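Local coordinates for protein putative dioxygenase (Nostoc punctiforme, PDB 2PEB) that binds a zinc ion and is probably a dioxygenase of the Dopa 4,5-dioxygenase family, with a substrate not yet identified, at residues Gly89-Val97 with Ala107-Gln115. Sequence-based numbering, arbitrary orientation. Where two conformers were deposited one is given.
Sequences GDAVSDHAV and ALNIEFLRQ
Leu113 CD1 sits over one face of the His95 imidazole, a CH-pi contact in which the methyl lies 3.7 Å from the ring centroid and 20° off the ring normal. The ring atoms nearest to Leu113 CD1 are His95 CG (3.5 Å) and ND1 (3.6 Å), which indicates a displacement toward that side. Ile110 divides its branches: CG2 meets Val92 CG1 at 3.6 Å, while CD1 touches both Ala96 CB, at 3.8 Å, and His95 CB. Val92 forks in the same way, because its CG1 stands anti to the backbone N (chi1 168°) and CG2 is thereby turned to Leu113 CB and to Arg114 CG. The Arg114 chain, bent at chi3, crosses Val92 at about a right angle and is tied weakly within its own helix by a salt bridge from NE to Glu111 OE1. Polar bonding is local to each segment. His95 ND1 donates to Ala91 O at 2.8 Å, tilted from the carbonyl plane; this bond holds the ring's rotation and directs NE2 to an unidentified bound molecule. Ala91 O also accepts His95 N, from the opposite face of its plane. Replacing His95 with an alanine would probably leave Leu113 CD1 without its aromatic face and Ala91 O without its side-chain donor. Both helices start with capping bonds, Asp90 OD1 taking Ser93 N and Asn109 OD1 taking Phe112 N. With axes 9.1 Å apart at 163°, helices 91-96 and 110-115 form a short, nearly antiparallel surface pair beside the zinc site of His13, His15 and His85. The His95 ring meets that of His85, and its side chain comes within about 4 Å of the zinc ion, consistent with His95 lining the pocket next to the metal.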
loop_
_atom_site.group_PDB
_atom_site.type_symbol
_atom_site.label_atom_id
_atom_site.label_comp_id
_atom_site.label_asym_id
_atom_site.label_seq_id
_atom_site.Cartn_x
_atom_site.Cartn_y
_atom_site.Cartn_z
ATOM N N GLY A 89 -0.444 15.320 -10.225
ATOM C CA GLY A 89 -0.765 15.987 -11.488
ATOM C C GLY A 89 -0.632 15.094 -12.717
ATOM O O GLY A 89 -0.583 15.611 -13.831
ATOM N N ASP A 90 -0.529 13.788 -12.502
ATOM C CA ASP A 90 -0.445 12.825 -13.611
ATOM C C ASP A 90 -1.432 11.723 -13.339
ATOM O O ASP A 90 -1.083 10.726 -12.753
ATOM C CB ASP A 90 0.962 12.274 -13.730
ATOM C CG ASP A 90 1.096 11.237 -14.846
ATOM O OD1 ASP A 90 0.048 10.770 -15.373
ATOM O OD2 ASP A 90 2.261 10.876 -15.166
ATOM N N ALA A 91 -2.683 11.955 -13.704
ATOM C CA ALA A 91 -3.755 11.069 -13.287
ATOM C C ALA A 91 -3.530 9.619 -13.678
ATOM O O ALA A 91 -3.786 8.730 -12.890
ATOM C CB ALA A 91 -5.068 11.561 -13.823
ATOM N N VAL A 92 -3.054 9.394 -14.897
ATOM C CA VAL A 92 -2.833 8.027 -15.349
ATOM C C VAL A 92 -1.759 7.326 -14.527
ATOM O O VAL A 92 -1.993 6.230 -14.020
ATOM C CB VAL A 92 -2.464 7.971 -16.767
ATOM C CG1 VAL A 92 -1.961 6.562 -17.128
ATOM C CG2 VAL A 92 -3.695 8.345 -17.640
ATOM N N SER A 93 -0.608 7.966 -14.377
ATOM C CA SER A 93 0.453 7.372 -13.548
ATOM C C SER A 93 0.040 7.280 -12.079
ATOM O O SER A 93 0.315 6.264 -11.417
ATOM C CB SER A 93 1.787 8.087 -13.736
ATOM O OG SER A 93 2.131 8.168 -15.103
ATOM N N ASP A 94 -0.651 8.291 -11.556
ATOM C CA ASP A 94 -1.077 8.247 -10.168
ATOM C C ASP A 94 -1.928 7.001 -9.856
ATOM O O ASP A 94 -1.791 6.417 -8.812
ATOM C CB ASP A 94 -1.863 9.506 -9.763
ATOM C CG ASP A 94 -0.977 10.736 -9.678
ATOM O OD1 ASP A 94 0.232 10.557 -9.468
ATOM O OD2 ASP A 94 -1.486 11.880 -9.765
ATOM N N HIS A 95 -2.846 6.655 -10.737
ATOM C CA HIS A 95 -3.682 5.478 -10.516
ATOM C C HIS A 95 -3.012 4.152 -10.921
ATOM O O HIS A 95 -3.197 3.152 -10.262
ATOM C CB HIS A 95 -4.940 5.621 -11.332
ATOM C CG HIS A 95 -5.864 6.667 -10.823
ATOM N ND1 HIS A 95 -5.604 8.018 -10.939
ATOM C CD2 HIS A 95 -7.056 6.564 -10.205
ATOM C CE1 HIS A 95 -6.612 8.702 -10.418
ATOM N NE2 HIS A 95 -7.507 7.837 -9.973
ATOM N N ALA A 96 -2.257 4.149 -12.016
ATOM C CA ALA A 96 -1.760 2.909 -12.553
ATOM C C ALA A 96 -0.390 2.448 -12.021
ATOM O O ALA A 96 -0.127 1.241 -11.969
ATOM C CB ALA A 96 -1.751 2.975 -14.081
ATOM N N VAL A 97 0.484 3.400 -11.714
ATOM C CA VAL A 97 1.889 3.131 -11.466
ATOM C C VAL A 97 2.254 3.472 -10.017
ATOM O O VAL A 97 2.992 2.725 -9.351
ATOM C CB VAL A 97 2.787 3.936 -12.441
ATOM C CG1 VAL A 97 4.233 3.640 -12.229
ATOM C CG2 VAL A 97 2.410 3.645 -13.924
ATOM N N ALA A 107 -9.257 -4.114 -11.073
ATOM C CA ALA A 107 -8.791 -3.678 -12.376
ATOM C C ALA A 107 -9.456 -2.349 -12.738
ATOM O O ALA A 107 -10.627 -2.301 -13.103
ATOM C CB ALA A 107 -9.078 -4.732 -13.435
ATOM N N LEU A 108 -8.671 -1.280 -12.693
ATOM C CA LEU A 108 -9.142 0.066 -12.996
ATOM C C LEU A 108 -9.184 0.309 -14.506
ATOM O O LEU A 108 -8.343 -0.218 -15.245
ATOM C CB LEU A 108 -8.210 1.095 -12.355
ATOM C CG LEU A 108 -7.852 0.877 -10.872
ATOM C CD1 LEU A 108 -6.852 1.911 -10.454
ATOM C CD2 LEU A 108 -9.097 0.947 -9.987
ATOM N N ASN A 109 -10.146 1.121 -14.952
ATOM C CA ASN A 109 -10.167 1.580 -16.316
ATOM C C ASN A 109 -9.228 2.804 -16.438
ATOM O O ASN A 109 -9.604 3.956 -16.215
ATOM C CB ASN A 109 -11.575 1.856 -16.827
ATOM C CG ASN A 109 -11.583 2.338 -18.249
ATOM O OD1 ASN A 109 -10.529 2.556 -18.850
ATOM N ND2 ASN A 109 -12.782 2.528 -18.811
ATOM N N ILE A 110 -7.979 2.514 -16.765
ATOM C CA ILE A 110 -6.983 3.556 -16.964
ATOM C C ILE A 110 -7.202 4.349 -18.249
ATOM O O ILE A 110 -6.934 5.549 -18.301
ATOM C CB ILE A 110 -5.563 2.975 -16.928
ATOM C CG1 ILE A 110 -5.323 2.244 -15.600
ATOM C CG2 ILE A 110 -4.540 4.088 -17.104
ATOM C CD1 ILE A 110 -5.492 3.108 -14.357
ATOM N N GLU A 111 -7.684 3.693 -19.291
ATOM C CA GLU A 111 -7.963 4.388 -20.507
ATOM C C GLU A 111 -8.960 5.512 -20.300
ATOM O O GLU A 111 -8.911 6.520 -21.032
ATOM C CB GLU A 111 -8.457 3.424 -21.581
ATOM C CG GLU A 111 -8.437 4.020 -22.973
ATOM C CD GLU A 111 -7.043 4.479 -23.395
ATOM O OE1 GLU A 111 -6.045 3.909 -22.883
ATOM O OE2 GLU A 111 -6.964 5.396 -24.240
ATOM N N PHE A 112 -9.873 5.342 -19.345
ATOM C CA PHE A 112 -10.841 6.404 -19.020
ATOM C C PHE A 112 -10.102 7.681 -18.630
ATOM O O PHE A 112 -10.501 8.776 -19.010
ATOM C CB PHE A 112 -11.796 5.965 -17.897
ATOM C CG PHE A 112 -12.751 7.052 -17.442
ATOM C CD1 PHE A 112 -12.424 7.883 -16.379
ATOM C CD2 PHE A 112 -13.961 7.235 -18.088
ATOM C CE1 PHE A 112 -13.283 8.891 -15.961
ATOM C CE2 PHE A 112 -14.843 8.233 -17.668
ATOM C CZ PHE A 112 -14.490 9.066 -16.602
ATOM N N LEU A 113 -9.034 7.509 -17.856
ATOM C CA LEU A 113 -8.210 8.616 -17.439
ATOM C C LEU A 113 -7.370 9.161 -18.613
ATOM O O LEU A 113 -7.257 10.365 -18.769
ATOM C CB LEU A 113 -7.325 8.205 -16.253
ATOM C CG LEU A 113 -8.069 7.695 -15.030
ATOM C CD1 LEU A 113 -7.066 7.106 -14.080
ATOM C CD2 LEU A 113 -8.870 8.826 -14.388
ATOM N N ARG A 114 -6.802 8.298 -19.446
ATOM C CA ARG A 114 -6.074 8.800 -20.608
ATOM C C ARG A 114 -6.977 9.674 -21.472
ATOM O O ARG A 114 -6.575 10.752 -21.884
ATOM C CB ARG A 114 -5.513 7.671 -21.459
ATOM C CG ARG A 114 -4.442 6.855 -20.794
ATOM C CD ARG A 114 -3.745 5.968 -21.806
ATOM N NE ARG A 114 -3.494 4.653 -21.244
ATOM C CZ ARG A 114 -2.370 4.282 -20.643
ATOM N NH1 ARG A 114 -1.347 5.132 -20.517
ATOM N NH2 ARG A 114 -2.268 3.041 -20.167
ATOM N N GLN A 115 -8.198 9.201 -21.734
ATOM C CA GLN A 115 -9.190 9.950 -22.519
ATOM C C GLN A 115 -9.443 11.351 -21.952
ATOM O O GLN A 115 -9.684 12.287 -22.709
ATOM C CB GLN A 115 -10.513 9.167 -22.604
ATOM C CG GLN A 115 -11.647 9.896 -23.343
#